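Local coordinates for phosphoglycerate dehydrogenase (Lactobacillus plantarum, PDB 3EVT), which probably catalyses the NAD-dependent oxidation of 3-phosphoglycerate, the first step of serine biosynthesis, at residues 62-67 against 297-302; 94-99 against 153-158; 293-298 against 303-308. All blocks are in the same frame, centred on the assembly; numbering follows the deposited sequence.

Contact 1: 62-67 against 297-302; sequences LKFVQV and AQFVKD
Lys63 NZ ends a side chain whose base lies against Phe299, and it has two partners on its own side of the contact. It is hydrogen-bonded to Gln61 O and makes a long, weak ion pair with Glu42. The aliphatic part of the lysine does the touching. Lys63 CB is 3.8 Å from Phe299 CZ and meets the ring obliquely. Further along, Lys63 CD is 4.2 Å from the same CZ. The two side chains cross at about a right angle, and the bends at chi3 and chi4 lead the amino group away from helix 284-302.

Phe64 makes the second half of the contact. Its CB sits over one face of the Phe299 ring, 4.2 Å from the ring centroid and 25° off the normal, a CH-pi contact. Phe64 CG is anti to its backbone N (chi1 163°), and the ring slides past Phe299 in the opposite direction. The ring planes meet at 34°, with centroids 5.7 Å apart. Phe299 also touches Val43 of strand 41-45, and Phe64 also touches Phe292 of helix 284-302.

The contact lays the C-terminal end of helix 284-302 on the parallel sheet that contains strand 64-66. Chain regions far apart in sequence thus build one domain, as in the substrate-binding domain of related dehydrogenases. No hydrogen bond crosses between the segments. Cohesion here comes from apolar packing and one CH-pi contact, while the lysine amino group is held by Gln61 O, with Glu42 only a long, weak partner.

Contact 2: 94-99 against 153-158; sequences HADAIS and AAKASA
Lys155 reaches from helix 147-158 to Asp96 and Ser99 on helix 93-110. Its CB points toward that helix, and CG continues the chain in the same direction. CD is the first atom to meet the other side, with Lys155 CD 3.8 Å from Ser99 CB. Next, Lys155 CE comes to 3.6 Å from Ser99 CB and also passes 3.8 Å from the backbone Asp96 O. The chain then bends at its last torsion (chi4 -67°), which turns the amino group to the aspartate.

Lys155 NZ is 3.1 Å from Asp96 OD2, in a salt bridge whose hydrogen bond is weak. The other carboxylate oxygen, Asp96 OD1, lies further off, 3.8 Å from the same NZ. The ion pair is thus one-sided, made through a single oxygen. The two side chains cross at about a right angle. Nearer the lysine's base, its CD and CE lie against Ser99 CB. The serine hydroxyl is engaged elsewhere, hydrogen-bonded to Ser151 OG on helix 147-158, so the two helices are joined by a second polar link.

The second subunit packs close by, with its Thr136 on Asp96 and its Leu159 on Lys155. Helix 147-158 follows strand 139-143 and a glycine-rich turn that fits the GxGxxG pattern of a Rossmann fold. Helix 93-110 also rests on it through Ala95 and Ile98, which touch Ile148. Helix 147-158 thus has helix 93-110 against it, while its Ala153 and Ala156 pack on Val163 of strand 162-167, in the parallel sheet of the probable NAD-binding domain.

Contact 3: 293-298 against 303-308; sequences AANFAQ and GTLVRN
Asn295 CG stands anti to its own carbonyl carbon (chi1 -80°), which brings the side-chain amide to the backbone of Val306 and Arg307. Val306 CG1 lies between its backbone N and carbonyl carbon, a crowded position, and from there reaches the helix.

Three bonds to the loop hold the amide. Asn295 OD1 accepts a hydrogen bond from Arg307 N at 2.8 Å, in the carbonyl plane and on a lone pair. It takes a second from Val306 N, also 2.8 Å away and nearly in line with the C=O bond, though the N-H itself is more bent (135°). Asn295 ND2 gives a bond to Arg307 O at 2.8 Å, almost straight at 162° and close to the amide plane. ND2 also bonds to Gln66 OE1 of strand 64-66. Bonding to both N and O of Arg307 imitates the way one peptide strand pairs with another.

Apolar contacts lie beside these bonds. Leu305 CD2 packs 3.8 Å from Asn295 CB, and Val306 CG1 lies 4.0 Å from Ala294 CB. Gln298 and Thr304 run side by side, and the threonine hydroxyl is hydrogen-bonded to Asp302. Gly303, with positive phi, is the first residue to leave helical backbone angles, and the chain turns back from there.

Arg307 NH2 and Asn308 ND2 both bond to Ser91 O, and Thr136 of the second subunit packs on Arg307. Asn295 touches Phe64 and Ala88. The returning loop lies along helix 284-302, and its Leu305 packs on strands 64-66 and 86-88 of the five-stranded sheet.

Overall arrangement
Contacts 1 and 3 are neighbours, with centres about 6 Å apart, and both use helix 284-302. They meet directly: Gln66 OE1 lies 3.0 Å from Asn295 ND2, and Phe64 packs on Asn295 and Leu305. Together they fasten the C-terminal helix and tail to the five-stranded sheet. The centre of contact 2 is about 24 Å from that of contact 1 and 19 Å from that of contact 3. It does not touch contact 1 (nearest atoms about 13 Å) but packs lightly on contact 3, with Asp96 OD2 4.0 Å from Arg307 NH1. It joins helices 93-110 and 147-158 beside the seven-stranded sheet. Along the chain it is nested within contact 1 and precedes contact 3. The C-terminal segment returns to the N-terminal strands, consistent with the two-domain family fold.

Contact 1: 62-67 against 297-302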
loop_
_atom_site.group_PDB
_atom_site.type_symbol
_atom_site.label_atom_id
_atom_site.label_comp_id
_atom_site.label_asym_id
_atom_site.label_seq_id
_atom_site.Cartn_x
_atom_site.Cartn_y
_atom_site.Cartn_z
ATOM N N LEU A 62 18.014 24.452 18.245
ATOM C CA LEU A 62 16.777 24.010 17.600
ATOM C C LEU A 62 17.133 23.274 16.332
ATOM O O LEU A 62 17.968 23.736 15.535
ATOM C CB LEU A 62 15.827 25.172 17.306
ATOM C CG LEU A 62 14.467 24.834 16.704
ATOM C CD1 LEU A 62 13.589 24.103 17.717
ATOM C CD2 LEU A 62 13.736 26.110 16.174
ATOM N N LYS A 63 16.497 22.117 16.139
ATOM C CA LYS A 63 16.838 21.282 15.017
ATOM C C LYS A 63 15.632 20.918 14.123
ATOM O O LYS A 63 15.774 20.716 12.935
ATOM C CB LYS A 63 17.542 20.032 15.550
ATOM C CG LYS A 63 18.879 20.294 16.249
ATOM C CD LYS A 63 19.599 18.978 16.553
ATOM C CE LYS A 63 20.315 19.011 17.908
ATOM N NZ LYS A 63 20.955 20.326 18.162
ATOM N N PHE A 64 14.436 20.834 14.693
ATOM C CA PHE A 64 13.269 20.381 13.932
ATOM C C PHE A 64 12.023 21.128 14.403
ATOM O O PHE A 64 11.690 21.060 15.563
ATOM C CB PHE A 64 13.137 18.827 14.059
ATOM C CG PHE A 64 11.750 18.241 13.676
ATOM C CD1 PHE A 64 11.058 18.668 12.537
ATOM C CD2 PHE A 64 11.205 17.197 14.436
ATOM C CE1 PHE A 64 9.800 18.102 12.183
ATOM C CE2 PHE A 64 9.974 16.594 14.105
ATOM C CZ PHE A 64 9.246 17.071 12.989
ATOM N N VAL A 65 11.342 21.856 13.499
ATOM C CA VAL A 65 9.988 22.409 13.805
ATOM C C VAL A 65 8.879 21.670 13.032
ATOM O O VAL A 65 8.927 21.555 11.815
ATOM C CB VAL A 65 9.900 23.922 13.501
ATOM C CG1 VAL A 65 8.476 24.442 13.734
ATOM C CG2 VAL A 65 10.865 24.691 14.380
ATOM N N GLN A 66 7.895 21.144 13.735
ATOM C CA GLN A 66 6.736 20.572 13.075
ATOM C C GLN A 66 5.573 21.551 13.204
ATOM O O GLN A 66 5.043 21.703 14.302
ATOM C CB GLN A 66 6.312 19.241 13.744
ATOM C CG GLN A 66 4.997 18.690 13.205
ATOM C CD GLN A 66 5.132 17.965 11.867
ATOM O OE1 GLN A 66 5.953 17.022 11.738
ATOM N NE2 GLN A 66 4.326 18.389 10.846
ATOM N N VAL A 67 5.131 22.165 12.104
ATOM C CA VAL A 67 3.919 23.005 12.162
ATOM C C VAL A 67 2.657 22.164 11.937
ATOM O O VAL A 67 2.720 21.118 11.278
ATOM C CB VAL A 67 4.032 24.261 11.245
ATOM C CG1 VAL A 67 5.145 25.114 11.774
ATOM C CG2 VAL A 67 4.407 23.888 9.801
ATOM N N ALA A 297 10.109 10.205 15.479
ATOM C CA ALA A 297 10.793 8.922 15.606
ATOM C C ALA A 297 12.011 8.814 14.683
ATOM O O ALA A 297 13.070 8.314 15.077
ATOM C CB ALA A 297 9.804 7.729 15.412
ATOM N N GLN A 298 11.866 9.363 13.480
ATOM C CA GLN A 298 12.867 9.302 12.448
ATOM C C GLN A 298 13.946 10.326 12.756
ATOM O O GLN A 298 15.136 10.020 12.662
ATOM C CB GLN A 298 12.205 9.588 11.114
ATOM C CG GLN A 298 13.084 9.512 9.901
ATOM C CD GLN A 298 13.846 8.213 9.803
ATOM O OE1 GLN A 298 13.422 7.159 10.297
ATOM N NE2 GLN A 298 15.013 8.288 9.192
ATOM N N PHE A 299 13.526 11.531 13.136
ATOM C CA PHE A 299 14.437 12.549 13.653
ATOM C C PHE A 299 15.346 12.027 14.799
ATOM O O PHE A 299 16.548 12.311 14.860
ATOM C CB PHE A 299 13.657 13.772 14.165
ATOM C CG PHE A 299 14.529 14.742 14.876
ATOM C CD1 PHE A 299 15.333 15.617 14.153
ATOM C CD2 PHE A 299 14.614 14.727 16.249
ATOM C CE1 PHE A 299 16.186 16.482 14.797
ATOM C CE2 PHE A 299 15.464 15.607 16.933
ATOM C CZ PHE A 299 16.268 16.480 16.202
ATOM N N VAL A 300 14.748 11.306 15.732
ATOM C CA VAL A 300 15.500 10.763 16.835
ATOM C C VAL A 300 16.480 9.683 16.312
ATOM O O VAL A 300 17.640 9.661 16.712
ATOM C CB VAL A 300 14.555 10.248 17.936
ATOM C CG1 VAL A 300 15.254 9.219 18.819
ATOM C CG2 VAL A 300 14.023 11.432 18.761
ATOM N N LYS A 301 16.028 8.869 15.353
ATOM C CA LYS A 301 16.812 7.764 14.761
ATOM C C LYS A 301 17.986 8.332 13.989
ATOM O O LYS A 301 19.134 7.956 14.213
ATOM C CB LYS A 301 15.920 6.939 13.831
ATOM C CG LYS A 301 16.574 5.769 13.117
ATOM C CD LYS A 301 15.540 4.981 12.270
ATOM C CE LYS A 301 16.194 3.996 11.287
ATOM N NZ LYS A 301 16.411 4.580 9.908
ATOM N N ASP A 302 17.753 9.284 13.102
ATOM C CA ASP A 302 18.911 9.729 12.355
ATOM C C ASP A 302 18.905 11.158 11.902
ATOM O O ASP A 302 19.653 11.519 10.998
ATOM C CB ASP A 302 19.201 8.777 11.169
ATOM C CG ASP A 302 18.132 8.825 10.078
ATOM O OD1 ASP A 302 17.262 9.739 10.064
ATOM O OD2 ASP A 302 18.168 7.924 9.219
#

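Contact 2: 94-99 against 153-158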
loop_
_atom_site.group_PDB
_atom_site.type_symbol
_atom_site.label_atom_id
_atom_site.label_comp_id
_atom_site.label_asym_id
_atom_site.label_seq_id
_atom_site.Cartn_x
_atom_site.Cartn_y
_atom_site.Cartn_z
ATOM N N HIS A 94 -6.388 14.473 3.984
ATOM C CA HIS A 94 -7.625 14.058 3.313
ATOM C C HIS A 94 -7.281 13.215 2.106
ATOM O O HIS A 94 -7.810 12.155 1.945
ATOM C CB HIS A 94 -8.462 15.259 2.810
ATOM C CG HIS A 94 -9.389 15.839 3.832
ATOM N ND1 HIS A 94 -9.201 17.098 4.398
ATOM C CD2 HIS A 94 -10.526 15.344 4.386
ATOM C CE1 HIS A 94 -10.174 17.345 5.262
ATOM N NE2 HIS A 94 -10.983 16.291 5.285
ATOM N N ALA A 95 -6.406 13.715 1.250
ATOM C CA ALA A 95 -5.984 12.950 0.061
ATOM C C ALA A 95 -5.412 11.561 0.392
ATOM O O ALA A 95 -5.706 10.631 -0.301
ATOM C CB ALA A 95 -5.002 13.743 -0.774
ATOM N N ASP A 96 -4.595 11.428 1.439
ATOM C CA ASP A 96 -4.167 10.109 1.960
ATOM C C ASP A 96 -5.305 9.155 2.320
ATOM O O ASP A 96 -5.243 7.979 1.944
ATOM C CB ASP A 96 -3.270 10.258 3.206
ATOM C CG ASP A 96 -1.756 10.051 2.892
ATOM O OD1 ASP A 96 -1.227 10.722 1.941
ATOM O OD2 ASP A 96 -1.086 9.232 3.617
ATOM N N ALA A 97 -6.321 9.620 3.052
ATOM C CA ALA A 97 -7.443 8.740 3.395
ATOM C C ALA A 97 -8.202 8.240 2.174
ATOM O O ALA A 97 -8.525 7.080 2.095
ATOM C CB ALA A 97 -8.434 9.406 4.395
ATOM N N ILE A 98 -8.519 9.135 1.250
ATOM C CA ILE A 98 -9.231 8.768 0.047
ATOM C C ILE A 98 -8.405 7.787 -0.793
ATOM O O ILE A 98 -8.920 6.843 -1.373
ATOM C CB ILE A 98 -9.493 10.010 -0.801
ATOM C CG1 ILE A 98 -10.437 10.968 -0.082
ATOM C CG2 ILE A 98 -9.946 9.611 -2.188
ATOM C CD1 ILE A 98 -10.423 12.474 -0.730
ATOM N N SER A 99 -7.105 7.980 -0.840
ATOM C CA SER A 99 -6.293 7.013 -1.541
ATOM C C SER A 99 -6.349 5.627 -0.912
ATOM O O SER A 99 -6.429 4.601 -1.635
ATOM C CB SER A 99 -4.853 7.482 -1.564
ATOM O OG SER A 99 -4.769 8.573 -2.446
ATOM N N ALA A 153 -1.685 7.820 -6.895
ATOM C CA ALA A 153 -0.510 7.453 -7.710
ATOM C C ALA A 153 0.747 7.061 -6.913
ATOM O O ALA A 153 1.431 6.064 -7.238
ATOM C CB ALA A 153 -0.160 8.576 -8.678
ATOM N N ALA A 154 1.094 7.871 -5.914
ATOM C CA ALA A 154 2.280 7.585 -5.100
ATOM C C ALA A 154 2.115 6.229 -4.413
ATOM O O ALA A 154 3.042 5.420 -4.402
ATOM C CB ALA A 154 2.523 8.699 -4.038
ATOM N N LYS A 155 0.942 5.976 -3.820
ATOM C CA LYS A 155 0.805 4.705 -3.071
ATOM C C LYS A 155 0.772 3.484 -3.988
ATOM O O LYS A 155 1.409 2.475 -3.711
ATOM C CB LYS A 155 -0.424 4.717 -2.186
ATOM C CG LYS A 155 -0.396 5.711 -1.067
ATOM C CD LYS A 155 -1.757 5.726 -0.356
ATOM C CE LYS A 155 -1.867 6.997 0.444
ATOM N NZ LYS A 155 -0.879 6.924 1.527
ATOM N N ALA A 156 0.042 3.597 -5.093
ATOM C CA ALA A 156 -0.133 2.527 -6.039
ATOM C C ALA A 156 1.239 2.187 -6.618
ATOM O O ALA A 156 1.629 1.022 -6.734
ATOM C CB ALA A 156 -1.094 2.993 -7.150
ATOM N N SER A 157 1.950 3.234 -7.009
ATOM C CA SER A 157 3.251 3.089 -7.571
ATOM C C SER A 157 4.222 2.360 -6.585
ATOM O O SER A 157 4.906 1.413 -6.964
ATOM C CB SER A 157 3.750 4.491 -7.929
ATOM O OG SER A 157 5.117 4.410 -8.266
ATOM N N ALA A 158 4.269 2.805 -5.331
ATOM C CA ALA A 158 5.040 2.099 -4.295
ATOM C C ALA A 158 4.604 0.628 -4.112
ATOM O O ALA A 158 5.433 -0.198 -3.759
ATOM C CB ALA A 158 4.973 2.848 -2.964
#

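Contact 3: 293-298 against 303-308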
loop_
_atom_site.group_PDB
_atom_site.type_symbol
_atom_site.label_atom_id
_atom_site.label_comp_id
_atom_site.label_asym_id
_atom_site.label_seq_id
_atom_site.Cartn_x
_atom_site.Cartn_y
_atom_site.Cartn_z
ATOM N N ALA A 293 4.557 12.342 15.471
ATOM C CA ALA A 293 5.092 11.101 16.042
ATOM C C ALA A 293 6.032 10.364 15.067
ATOM O O ALA A 293 7.147 9.928 15.448
ATOM C CB ALA A 293 3.918 10.159 16.509
ATOM N N ALA A 294 5.626 10.278 13.803
ATOM C CA ALA A 294 6.492 9.640 12.762
ATOM C C ALA A 294 7.717 10.458 12.421
ATOM O O ALA A 294 8.825 9.912 12.376
ATOM C CB ALA A 294 5.687 9.333 11.489
ATOM N N ASN A 295 7.559 11.762 12.190
ATOM C CA ASN A 295 8.721 12.617 11.934
ATOM C C ASN A 295 9.705 12.693 13.120
ATOM O O ASN A 295 10.931 12.743 12.922
ATOM C CB ASN A 295 8.307 14.015 11.524
ATOM C CG ASN A 295 7.914 14.108 10.040
ATOM O OD1 ASN A 295 8.452 13.379 9.204
ATOM N ND2 ASN A 295 7.013 15.024 9.715
ATOM N N PHE A 296 9.174 12.692 14.336
ATOM C CA PHE A 296 10.013 12.689 15.518
ATOM C C PHE A 296 10.756 11.342 15.713
ATOM O O PHE A 296 11.921 11.342 16.062
ATOM C CB PHE A 296 9.182 13.069 16.752
ATOM C CG PHE A 296 9.965 13.110 18.070
ATOM C CD1 PHE A 296 10.826 14.148 18.362
ATOM C CD2 PHE A 296 9.758 12.133 19.036
ATOM C CE1 PHE A 296 11.534 14.191 19.586
ATOM C CE2 PHE A 296 10.453 12.158 20.244
ATOM C CZ PHE A 296 11.335 13.193 20.532
ATOM N N ALA A 297 10.109 10.205 15.479
ATOM C CA ALA A 297 10.793 8.922 15.606
ATOM C C ALA A 297 12.011 8.814 14.683
ATOM O O ALA A 297 13.070 8.314 15.077
ATOM C CB ALA A 297 9.804 7.729 15.412
ATOM N N GLN A 298 11.866 9.363 13.480
ATOM C CA GLN A 298 12.867 9.302 12.448
ATOM C C GLN A 298 13.946 10.326 12.756
ATOM O O GLN A 298 15.136 10.020 12.662
ATOM C CB GLN A 298 12.205 9.588 11.114
ATOM C CG GLN A 298 13.084 9.512 9.901
ATOM C CD GLN A 298 13.846 8.213 9.803
ATOM O OE1 GLN A 298 13.422 7.159 10.297
ATOM N NE2 GLN A 298 15.013 8.288 9.192
ATOM N N GLY A 303 18.064 11.984 12.511
ATOM C CA GLY A 303 18.070 13.385 12.156
ATOM C C GLY A 303 17.262 13.729 10.915
ATOM O O GLY A 303 17.149 14.894 10.563
ATOM N N THR A 304 16.660 12.754 10.252
ATOM C CA THR A 304 15.834 13.097 9.091
ATOM C C THR A 304 14.331 12.948 9.388
ATOM O O THR A 304 13.953 12.399 10.430
ATOM C CB THR A 304 16.213 12.216 7.865
ATOM O OG1 THR A 304 16.011 10.825 8.195
ATOM C CG2 THR A 304 17.688 12.459 7.524
ATOM N N LEU A 305 13.515 13.406 8.433
ATOM C CA LEU A 305 12.059 13.370 8.502
ATOM C C LEU A 305 11.535 12.369 7.502
ATOM O O LEU A 305 12.189 12.114 6.476
ATOM C CB LEU A 305 11.485 14.754 8.170
ATOM C CG LEU A 305 12.004 15.829 9.111
ATOM C CD1 LEU A 305 11.411 17.217 8.727
ATOM C CD2 LEU A 305 11.688 15.399 10.562
ATOM N N VAL A 306 10.354 11.816 7.775
ATOM C CA VAL A 306 9.739 10.903 6.847
ATOM C C VAL A 306 8.495 11.424 6.132
ATOM O O VAL A 306 8.097 10.840 5.132
ATOM C CB VAL A 306 9.311 9.648 7.530
ATOM C CG1 VAL A 306 8.396 9.966 8.676
ATOM C CG2 VAL A 306 8.606 8.779 6.519
ATOM N N ARG A 307 7.858 12.483 6.649
ATOM C CA ARG A 307 6.562 12.900 6.110
ATOM C C ARG A 307 6.483 14.425 5.987
ATOM O O ARG A 307 6.760 15.138 6.935
ATOM C CB ARG A 307 5.443 12.379 7.021
ATOM C CG ARG A 307 4.088 12.936 6.728
ATOM C CD ARG A 307 3.431 12.223 5.518
ATOM N NE ARG A 307 2.140 12.815 5.163
ATOM C CZ ARG A 307 0.969 12.388 5.609
ATOM N NH1 ARG A 307 0.923 11.327 6.422
ATOM N NH2 ARG A 307 -0.150 13.016 5.244
ATOM N N ASN A 308 6.102 14.932 4.826
ATOM C CA ASN A 308 5.759 16.370 4.683
ATOM C C ASN A 308 6.887 17.339 4.940
ATOM O O ASN A 308 6.634 18.514 5.304
ATOM C CB ASN A 308 4.573 16.768 5.572
ATOM C CG ASN A 308 3.284 16.104 5.123
ATOM O OD1 ASN A 308 3.258 15.543 4.041
ATOM N ND2 ASN A 308 2.231 16.136 5.945
#